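Local coordinates for uncharacterized protein (Bacteroides eggerthii DSM 20697, PDB 4ECO) that is of unknown function but, as a leucine-rich repeat protein, probably binds protein partners through the surface of its long repeat solenoid, at residues 141-144 against 145-148; 153-156 against 157-160; 181-184 against 185-189; 266-269 against 270-274. All blocks are in the same frame, centred on the assembly; numbering follows the deposited sequence.

Interaction 1 (141-144 against 145-148)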
loop_
_atom_site.group_PDB
_atom_site.type_symbol
_atom_site.label_atom_id
_atom_site.label_comp_id
_atom_site.label_asym_id
_atom_site.label_seq_id
_atom_site.Cartn_x
_atom_site.Cartn_y
_atom_site.Cartn_z
HETATM N N MSE A 141 -15.184 -2.764 0.980
HETATM C CA MSE A 141 -15.293 -1.373 0.574
HETATM C C MSE A 141 -14.374 -0.498 1.395
HETATM O O MSE A 141 -13.676 0.321 0.801
HETATM C CB MSE A 141 -16.759 -0.894 0.632
HETATM C CG MSE A 141 -17.576 -1.437 -0.564
HETATM SE SE MSE A 141 -16.512 -1.657 -2.314
HETATM C CE MSE A 141 -16.802 -3.389 -2.445
ATOM N N ARG A 142 -14.294 -0.720 2.723
ATOM C CA ARG A 142 -13.384 0.000 3.617
ATOM C C ARG A 142 -11.926 -0.153 3.151
ATOM O O ARG A 142 -11.162 0.808 3.194
ATOM C CB ARG A 142 -13.530 -0.519 5.063
ATOM C CG ARG A 142 -14.696 0.061 5.835
ATOM C CD ARG A 142 -14.596 -0.253 7.307
ATOM N NE ARG A 142 -15.353 0.712 8.107
ATOM C CZ ARG A 142 -15.560 0.616 9.416
ATOM N NH1 ARG A 142 -15.080 -0.415 10.098
ATOM N NH2 ARG A 142 -16.270 1.537 10.047
HETATM N N MSE A 143 -11.569 -1.358 2.668
HETATM C CA MSE A 143 -10.234 -1.734 2.182
HETATM C C MSE A 143 -9.960 -1.285 0.754
HETATM O O MSE A 143 -8.859 -1.544 0.255
HETATM C CB MSE A 143 -10.069 -3.270 2.231
HETATM C CG MSE A 143 -10.170 -3.870 3.633
HETATM SE SE MSE A 143 -9.017 -3.015 4.919
HETATM C CE MSE A 143 -7.279 -3.466 4.120
ATOM N N HIS A 144 -10.936 -0.636 0.086
ATOM C CA HIS A 144 -10.786 -0.213 -1.313
ATOM C C HIS A 144 -9.628 0.770 -1.497
ATOM O O HIS A 144 -8.900 0.611 -2.476
ATOM C CB HIS A 144 -12.074 0.397 -1.902
ATOM C CG HIS A 144 -11.964 0.692 -3.362
ATOM N ND1 HIS A 144 -11.264 1.799 -3.829
ATOM C CD2 HIS A 144 -12.455 0.002 -4.419
ATOM C CE1 HIS A 144 -11.325 1.725 -5.148
ATOM N NE2 HIS A 144 -12.045 0.670 -5.550
ATOM N N TYR A 145 -9.466 1.792 -0.605
ATOM C CA TYR A 145 -8.380 2.748 -0.792
ATOM C C TYR A 145 -7.054 2.036 -0.617
ATOM O O TYR A 145 -6.121 2.253 -1.406
ATOM C CB TYR A 145 -8.482 3.955 0.159
ATOM C CG TYR A 145 -7.452 5.043 -0.117
ATOM C CD1 TYR A 145 -6.197 5.015 0.481
ATOM C CD2 TYR A 145 -7.749 6.115 -0.951
ATOM C CE1 TYR A 145 -5.261 6.023 0.251
ATOM C CE2 TYR A 145 -6.818 7.127 -1.191
ATOM C CZ TYR A 145 -5.576 7.072 -0.595
ATOM O OH TYR A 145 -4.675 8.071 -0.832
ATOM N N GLN A 146 -7.000 1.141 0.386
ATOM C CA GLN A 146 -5.833 0.355 0.739
ATOM C C GLN A 146 -5.365 -0.507 -0.437
ATOM O O GLN A 146 -4.197 -0.393 -0.823
ATOM C CB GLN A 146 -6.144 -0.521 1.968
ATOM C CG GLN A 146 -4.966 -1.335 2.524
ATOM C CD GLN A 146 -3.837 -0.512 3.085
ATOM O OE1 GLN A 146 -4.003 0.636 3.507
ATOM N NE2 GLN A 146 -2.651 -1.100 3.101
ATOM N N LYS A 147 -6.269 -1.317 -1.042
ATOM C CA LYS A 147 -5.885 -2.177 -2.161
ATOM C C LYS A 147 -5.475 -1.362 -3.382
ATOM O O LYS A 147 -4.586 -1.806 -4.107
ATOM C CB LYS A 147 -6.976 -3.217 -2.548
ATOM C CG LYS A 147 -8.376 -2.682 -2.881
ATOM C CD LYS A 147 -9.308 -3.779 -3.461
ATOM C CE LYS A 147 -10.801 -3.440 -3.466
ATOM N NZ LYS A 147 -11.458 -3.615 -2.123
ATOM N N THR A 148 -6.056 -0.174 -3.579
ATOM C CA THR A 148 -5.816 0.648 -4.768
ATOM C C THR A 148 -4.527 1.468 -4.707
ATOM O O THR A 148 -3.810 1.517 -5.723
ATOM C CB THR A 148 -6.993 1.612 -5.023
ATOM O OG1 THR A 148 -8.192 0.867 -4.922
ATOM C CG2 THR A 148 -6.936 2.279 -6.413
HETATM O O HOH W 1 -11.421 2.648 1.181
#

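Interaction 2 (153-156 against 157-160)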
loop_
_atom_site.group_PDB
_atom_site.type_symbol
_atom_site.label_atom_id
_atom_site.label_comp_id
_atom_site.label_asym_id
_atom_site.label_seq_id
_atom_site.Cartn_x
_atom_site.Cartn_y
_atom_site.Cartn_z
ATOM N N ASP A 153 3.583 -5.698 -2.563
ATOM C CA ASP A 153 4.379 -6.824 -2.094
ATOM C C ASP A 153 5.876 -6.415 -2.107
ATOM O O ASP A 153 6.449 -6.253 -3.190
ATOM C CB ASP A 153 4.124 -8.093 -2.919
ATOM C CG ASP A 153 4.758 -9.374 -2.397
ATOM O OD1 ASP A 153 5.384 -9.340 -1.288
ATOM O OD2 ASP A 153 4.617 -10.422 -3.076
ATOM N N PRO A 154 6.524 -6.257 -0.916
ATOM C CA PRO A 154 7.945 -5.865 -0.901
ATOM C C PRO A 154 8.852 -6.898 -1.596
ATOM O O PRO A 154 9.974 -6.539 -1.951
ATOM C CB PRO A 154 8.260 -5.741 0.594
ATOM C CG PRO A 154 6.918 -5.507 1.251
ATOM C CD PRO A 154 5.983 -6.358 0.459
ATOM N N ARG A 155 8.358 -8.154 -1.855
ATOM C CA ARG A 155 9.155 -9.180 -2.547
ATOM C C ARG A 155 9.338 -8.821 -4.050
ATOM O O ARG A 155 10.202 -9.368 -4.710
ATOM C CB ARG A 155 8.545 -10.574 -2.385
ATOM C CG ARG A 155 8.390 -10.979 -0.934
ATOM C CD ARG A 155 7.713 -12.317 -0.780
ATOM N NE ARG A 155 6.462 -12.331 -1.524
ATOM C CZ ARG A 155 5.812 -13.430 -1.885
ATOM N NH1 ARG A 155 6.295 -14.627 -1.574
ATOM N NH2 ARG A 155 4.690 -13.341 -2.590
ATOM N N GLU A 156 8.581 -7.847 -4.547
ATOM C CA GLU A 156 8.637 -7.320 -5.912
ATOM C C GLU A 156 10.079 -6.892 -6.289
ATOM O O GLU A 156 10.506 -7.052 -7.437
ATOM C CB GLU A 156 7.654 -6.117 -6.023
ATOM C CG GLU A 156 7.535 -5.479 -7.397
ATOM C CD GLU A 156 7.199 -6.382 -8.571
ATOM O OE1 GLU A 156 6.375 -7.315 -8.404
ATOM O OE2 GLU A 156 7.743 -6.127 -9.671
ATOM N N ASP A 157 10.820 -6.383 -5.310
ATOM C CA ASP A 157 12.185 -5.896 -5.473
ATOM C C ASP A 157 13.202 -7.010 -5.646
ATOM O O ASP A 157 14.381 -6.706 -5.898
ATOM C CB ASP A 157 12.592 -5.009 -4.302
ATOM C CG ASP A 157 11.964 -3.646 -4.398
ATOM O OD1 ASP A 157 11.804 -3.150 -5.534
ATOM O OD2 ASP A 157 11.666 -3.056 -3.335
ATOM N N PHE A 158 12.761 -8.282 -5.547
ATOM C CA PHE A 158 13.627 -9.408 -5.834
ATOM C C PHE A 158 13.869 -9.475 -7.320
ATOM O O PHE A 158 12.998 -9.090 -8.100
ATOM C CB PHE A 158 13.015 -10.710 -5.341
ATOM C CG PHE A 158 13.198 -10.957 -3.880
ATOM C CD1 PHE A 158 14.466 -10.927 -3.310
ATOM C CD2 PHE A 158 12.134 -11.368 -3.095
ATOM C CE1 PHE A 158 14.651 -11.218 -1.965
ATOM C CE2 PHE A 158 12.316 -11.671 -1.750
ATOM C CZ PHE A 158 13.571 -11.572 -1.188
ATOM N N SER A 159 15.030 -9.983 -7.724
ATOM C CA SER A 159 15.373 -10.108 -9.134
ATOM C C SER A 159 14.436 -11.089 -9.823
ATOM O O SER A 159 13.833 -11.955 -9.172
ATOM C CB SER A 159 16.818 -10.566 -9.286
ATOM O OG SER A 159 16.999 -11.898 -8.838
ATOM N N ASP A 160 14.352 -10.984 -11.158
ATOM C CA ASP A 160 13.533 -11.883 -11.940
ATOM C C ASP A 160 13.937 -13.306 -11.655
ATOM O O ASP A 160 13.046 -14.118 -11.411
ATOM C CB ASP A 160 13.626 -11.532 -13.420
ATOM C CG ASP A 160 12.850 -10.270 -13.745
ATOM O OD1 ASP A 160 11.800 -10.013 -13.077
ATOM O OD2 ASP A 160 13.284 -9.530 -14.647
#

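Interaction 3 (181-184 against 185-189)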
loop_
_atom_site.group_PDB
_atom_site.type_symbol
_atom_site.label_atom_id
_atom_site.label_comp_id
_atom_site.label_asym_id
_atom_site.label_seq_id
_atom_site.Cartn_x
_atom_site.Cartn_y
_atom_site.Cartn_z
ATOM N N ILE A 181 -1.668 1.848 -7.640
ATOM C CA ILE A 181 -1.708 3.103 -8.375
ATOM C C ILE A 181 -0.964 4.165 -7.589
ATOM O O ILE A 181 -1.120 4.272 -6.369
ATOM C CB ILE A 181 -3.177 3.551 -8.675
ATOM C CG1 ILE A 181 -4.021 2.466 -9.364
ATOM C CG2 ILE A 181 -3.280 4.906 -9.384
ATOM C CD1 ILE A 181 -3.470 1.875 -10.669
ATOM N N THR A 182 -0.162 4.960 -8.311
ATOM C CA THR A 182 0.513 6.121 -7.773
ATOM C C THR A 182 -0.070 7.311 -8.484
ATOM O O THR A 182 -0.090 7.343 -9.722
ATOM C CB THR A 182 2.043 6.037 -7.888
ATOM O OG1 THR A 182 2.515 4.833 -7.270
ATOM C CG2 THR A 182 2.744 7.277 -7.277
ATOM N N LEU A 183 -0.581 8.279 -7.719
ATOM C CA LEU A 183 -1.137 9.471 -8.334
ATOM C C LEU A 183 -0.071 10.319 -8.985
ATOM O O LEU A 183 1.004 10.544 -8.410
ATOM C CB LEU A 183 -1.892 10.347 -7.330
ATOM C CG LEU A 183 -3.229 9.906 -6.831
ATOM C CD1 LEU A 183 -3.892 11.052 -6.157
ATOM C CD2 LEU A 183 -4.129 9.434 -7.953
ATOM N N LYS A 184 -0.399 10.814 -10.174
ATOM C CA LYS A 184 0.409 11.767 -10.923
ATOM C C LYS A 184 0.041 13.147 -10.357
ATOM O O LYS A 184 -1.145 13.367 -10.065
ATOM C CB LYS A 184 0.131 11.621 -12.432
ATOM C CG LYS A 184 0.321 10.201 -12.948
ATOM C CD LYS A 184 -0.042 10.020 -14.412
ATOM C CE LYS A 184 0.253 8.607 -14.876
ATOM N NZ LYS A 184 0.280 8.486 -16.363
ATOM N N ASP A 185 1.019 14.059 -10.150
ATOM C CA ASP A 185 0.734 15.380 -9.556
ATOM C C ASP A 185 -0.306 16.190 -10.377
ATOM O O ASP A 185 -0.851 17.176 -9.875
ATOM C CB ASP A 185 2.018 16.194 -9.346
ATOM C CG ASP A 185 2.812 15.685 -8.148
ATOM O OD1 ASP A 185 3.469 14.616 -8.276
ATOM O OD2 ASP A 185 2.717 16.309 -7.058
ATOM N N THR A 186 -0.635 15.711 -11.585
ATOM C CA THR A 186 -1.674 16.245 -12.455
ATOM C C THR A 186 -3.044 15.950 -11.824
ATOM O O THR A 186 -3.956 16.781 -11.900
ATOM C CB THR A 186 -1.562 15.611 -13.852
ATOM O OG1 THR A 186 -0.191 15.383 -14.210
ATOM C CG2 THR A 186 -2.303 16.405 -14.916
ATOM N N GLN A 187 -3.184 14.747 -11.212
ATOM C CA GLN A 187 -4.416 14.309 -10.562
ATOM C C GLN A 187 -4.598 14.982 -9.201
ATOM O O GLN A 187 -5.747 15.137 -8.778
ATOM C CB GLN A 187 -4.450 12.786 -10.391
ATOM C CG GLN A 187 -4.482 12.000 -11.688
ATOM C CD GLN A 187 -4.215 10.537 -11.414
ATOM O OE1 GLN A 187 -3.066 10.101 -11.212
ATOM N NE2 GLN A 187 -5.277 9.746 -11.377
ATOM N N ILE A 188 -3.496 15.347 -8.500
ATOM C CA ILE A 188 -3.602 16.000 -7.187
ATOM C C ILE A 188 -4.128 17.413 -7.388
ATOM O O ILE A 188 -3.463 18.236 -8.011
ATOM C CB ILE A 188 -2.296 15.985 -6.362
ATOM C CG1 ILE A 188 -1.789 14.545 -6.191
ATOM C CG2 ILE A 188 -2.545 16.648 -5.000
ATOM C CD1 ILE A 188 -0.377 14.411 -5.670
ATOM N N GLY A 189 -5.336 17.656 -6.894
ATOM C CA GLY A 189 -6.025 18.936 -7.031
ATOM C C GLY A 189 -6.921 19.023 -8.256
ATOM O O GLY A 189 -7.512 20.076 -8.538
#

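Interaction 4 (266-269 against 270-274)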
loop_
_atom_site.group_PDB
_atom_site.type_symbol
_atom_site.label_atom_id
_atom_site.label_comp_id
_atom_site.label_asym_id
_atom_site.label_seq_id
_atom_site.Cartn_x
_atom_site.Cartn_y
_atom_site.Cartn_z
ATOM N N PRO A 266 -12.477 20.137 7.685
ATOM C CA PRO A 266 -13.781 20.650 8.160
ATOM C C PRO A 266 -13.978 20.262 9.630
ATOM O O PRO A 266 -13.568 19.187 10.075
ATOM C CB PRO A 266 -14.809 20.013 7.210
ATOM C CG PRO A 266 -14.125 18.936 6.538
ATOM C CD PRO A 266 -12.643 19.192 6.563
ATOM N N THR A 267 -14.524 21.183 10.394
ATOM C CA THR A 267 -14.654 21.083 11.851
ATOM C C THR A 267 -15.725 20.088 12.336
ATOM O O THR A 267 -15.745 19.757 13.534
ATOM C CB THR A 267 -14.967 22.465 12.418
ATOM O OG1 THR A 267 -16.190 22.925 11.843
ATOM C CG2 THR A 267 -13.843 23.468 12.145
ATOM N N PHE A 268 -16.590 19.608 11.434
ATOM C CA PHE A 268 -17.673 18.703 11.820
ATOM C C PHE A 268 -17.125 17.325 12.199
ATOM O O PHE A 268 -17.795 16.589 12.934
ATOM C CB PHE A 268 -18.724 18.588 10.698
ATOM C CG PHE A 268 -18.409 17.634 9.576
ATOM C CD1 PHE A 268 -17.709 18.063 8.458
ATOM C CD2 PHE A 268 -18.835 16.309 9.626
ATOM C CE1 PHE A 268 -17.423 17.179 7.414
ATOM C CE2 PHE A 268 -18.533 15.417 8.596
ATOM C CZ PHE A 268 -17.836 15.859 7.493
ATOM N N LEU A 269 -15.927 16.970 11.667
ATOM C CA LEU A 269 -15.299 15.666 11.883
ATOM C C LEU A 269 -15.064 15.421 13.362
ATOM O O LEU A 269 -15.525 14.391 13.846
ATOM C CB LEU A 269 -13.989 15.539 11.102
ATOM C CG LEU A 269 -14.088 15.645 9.574
ATOM C CD1 LEU A 269 -12.732 15.905 8.964
ATOM C CD2 LEU A 269 -14.708 14.428 8.966
ATOM N N LYS A 270 -14.440 16.381 14.102
ATOM C CA LYS A 270 -14.172 16.208 15.544
ATOM C C LYS A 270 -15.475 16.214 16.386
ATOM O O LYS A 270 -15.481 15.692 17.512
ATOM C CB LYS A 270 -13.186 17.257 16.078
ATOM C CG LYS A 270 -13.613 18.697 15.925
ATOM C CD LYS A 270 -12.480 19.604 16.338
ATOM C CE LYS A 270 -12.861 21.054 16.305
ATOM N NZ LYS A 270 -11.687 21.906 16.609
ATOM N N ALA A 271 -16.566 16.743 15.819
ATOM C CA ALA A 271 -17.877 16.809 16.457
ATOM C C ALA A 271 -18.651 15.471 16.344
ATOM O O ALA A 271 -19.687 15.334 16.991
ATOM C CB ALA A 271 -18.702 17.941 15.843
ATOM N N LEU A 272 -18.167 14.494 15.555
ATOM C CA LEU A 272 -18.860 13.211 15.365
ATOM C C LEU A 272 -18.646 12.258 16.555
ATOM O O LEU A 272 -17.560 12.224 17.143
ATOM C CB LEU A 272 -18.428 12.520 14.051
ATOM C CG LEU A 272 -18.794 13.235 12.723
ATOM C CD1 LEU A 272 -18.132 12.562 11.557
ATOM C CD2 LEU A 272 -20.315 13.312 12.489
ATOM N N PRO A 273 -19.672 11.468 16.943
ATOM C CA PRO A 273 -19.492 10.590 18.115
ATOM C C PRO A 273 -18.928 9.183 17.812
ATOM O O PRO A 273 -18.329 8.582 18.709
ATOM C CB PRO A 273 -20.919 10.462 18.666
ATOM C CG PRO A 273 -21.827 10.656 17.471
ATOM C CD PRO A 273 -21.059 11.398 16.415
ATOM N N GLU A 274 -19.150 8.637 16.586
ATOM C CA GLU A 274 -18.802 7.244 16.323
ATOM C C GLU A 274 -18.010 6.988 15.027
ATOM O O GLU A 274 -17.982 5.835 14.569
ATOM C CB GLU A 274 -20.112 6.419 16.271
ATOM C CG GLU A 274 -20.857 6.301 17.598
ATOM C CD GLU A 274 -20.186 5.472 18.680
ATOM O OE1 GLU A 274 -19.319 4.626 18.345
ATOM O OE2 GLU A 274 -20.562 5.647 19.863
HETATM O O HOH W 2 -12.644 18.280 12.691
#

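Interaction 1 (141-144 against 145-148)
His-144 and Thr-148 meet one turn apart at the start of helix 144-149. At chi1 -174° the CG of His-144 lies opposite the backbone N, which brings the ring beside Thr-148 OG1. CB passes within 4.1 Å of Lys-147 NZ, and CD2 lies 3.9 Å from Lys-147 CE, where the lysine chain curls back at its last bend. On the other branch CE1 comes 3.3 Å from Thr-148 OG1, which sits over one face of the ring. ND1, next to CG, is hydrogen-bonded to His-115 NE2, and NE2 at the far side of the ring to Glu-121 OE1, fixing the ring's rotation. A phenylalanine in its place would probably leave His-115 and Glu-121 without these partners and the ring less firmly oriented.

His-144 O is gripped twice, by Thr-148 OG1 (2.6 Å) and Thr-148 N (3.1 Å), which approach from opposite faces of its plane. Just before, a water joins Arg-142 O (2.7 Å) to Tyr-145 N (2.8 Å), bridging the junction with helix 135-142. Selenomethionine Met-143 runs alongside Gln-146, CE to CG 3.5 Å. Both side chains rest on Met-334 of strand 334-336, Gln-146 also touches Tyr-311 of strand 309-311, and Arg-142 and Tyr-145 reach strand 277-279, so this helix junction lies against three successive parallel strands of the repeats.

Interaction 2 (153-156 against 157-160)
Arg-155 and Phe-158 pack together across a short 3-10 turn that opens with an Asx turn, Asp-153 OD1 accepting from Arg-155 N. The close side is apolar and centred on Phe-158: its CD2 lies 3.7 Å from Arg-155 CB, and its CE2 4.1 Å from Arg-155 CG. The backbone ties the same pair, Phe-158 N donating to Arg-155 O at 2.9 Å. Beyond them the ring leans on Ile-166 of helix 160-168 and on Ser-437 and Ser-461 of two parallel repeat strands.

The other side is looser and partly exposed. Asp-157 N makes just a weak bond to Pro-154 O (3.5 Å), and the acidic ends find partners outside the turn, Glu-156 a salt bridge to Lys-163 and Asp-157 a hydrogen bond to Asn-439.

Arg-155 doubles back at chi3 (-52°), which carries its guanidinium, also bonded to Lys-173 O, onto Asp-153. An alanine here is likely to leave the carboxylate of Asp-153 without its counter-charge and to remove the outer CG contact with Phe-158, though CB would stay. The grip is side-on, nearly in the guanidinium plane: NE reaches Asp-153 OD1 at 3.2 Å, and NH2 reaches Asp-153 OD2 at 3.0 Å.

Interaction 3 (181-184 against 185-189)
Lys-184 and Gln-187 hold each other through two bonds that close a single turn of the loop between helix 160-168 and strand 194-198. The turn starts at Asp-185, whose backbone angles are helical; its OD2 makes a long, weak ion pair with Arg-284 NH1. Thr-186 follows with a light touch, OG1 lying 4.2 Å from Lys-184 CB.

Gln-187 does most of the work. Its N donates to Lys-184 O (2.7 Å), while its side chain reaches back to the N of the same lysine. CG stands anti to the carbonyl carbon (chi1 -65°) and the chain runs on extended, which delivers OE1 to the amide of Lys-184; that bond, from Lys-184 N to Gln-187 OE1, is 2.9 Å long and nearly straight at 172°. The flat amide then lies across Leu-183, whose CD2 is 3.6 Å from Gln-187 CD. Ile-188 adds a weak bond from its N to Lys-184 O and sets CG1 against Leu-183 CD1 at 4.1 Å; Leu-183 in turn packs on Phe-149 of helix 144-149. At Gly-189 phi turns positive (92°), where any CB would press on the carbonyl O of Ile-188. The side chain of Asn-258 fastens this end by bonding both Gly-189 N and Gln-187 O.

The chemistry is that of a surface loop without regular secondary structure: one glutamine amide stands in for a backbone acceptor, while a leucine and an isoleucine make one apolar contact beside the turn.

Interaction 4 (266-269 against 270-274)
Lys-270 lies against the carbonyl of Thr-267, its CG 3.4 Å from Thr-267 O. The rest of the chain is extended, and the side chain also touches Leu-298 of helix 288-300. A water accepts from Lys-270 N, 3.0 Å away, and donates to Pro-266 O at 2.9 Å, which bridges Pro-266 to Lys-270 across the first turn.

Leu-269 is the hinge, ending one type I turn, which begins at Pro-266, and opening another, which ends at Leu-272. Leu-272 N donates to Leu-269 O (3.1 Å) to close the second. The CG of Leu-269 also sits over one face of the Phe-268 ring, 4.2 Å above the plane and offset toward the rim.

Leu-272 completes the group. Its CG is 3.5 Å from Phe-268 O, and its CD1 meets Phe-268 CE2 at 4.1 Å, the two side chains lying side by side and pointing the same way. Phe-268, Leu-269 and Leu-272 all touch Val-254 of strand 253-257, and Trp-245 meets the phenylalanine ring. Loop leucines resting on a strand in this way are consistent with the leucine-rich repeat fold: apolar contacts anchor the loop to the strand, while backbone bonds and a water shape the turn.

How the interactions relate
Interactions 1, 2 and 3 all belong to the long excursion between the parallel strands 109-111 and 210-214, whereas interaction 4 lies within a repeat loop farther on. The first and third touch directly: Thr-148 O and Ile-181 N, 2.9 Å apart, form a probable hydrogen bond joining helix 144-149 to the returning loop. Interaction 2 stands apart, its centre 22 Å from that of interaction 1, where the excursion meets strands 435-439 and 461-463. Interaction 4 comes within about 6 Å of interaction 1 at their nearest atoms, without touching. The sodium ion bound by Glu-117 and Ser-192 is about 13 Å from the side chain of Gln-187.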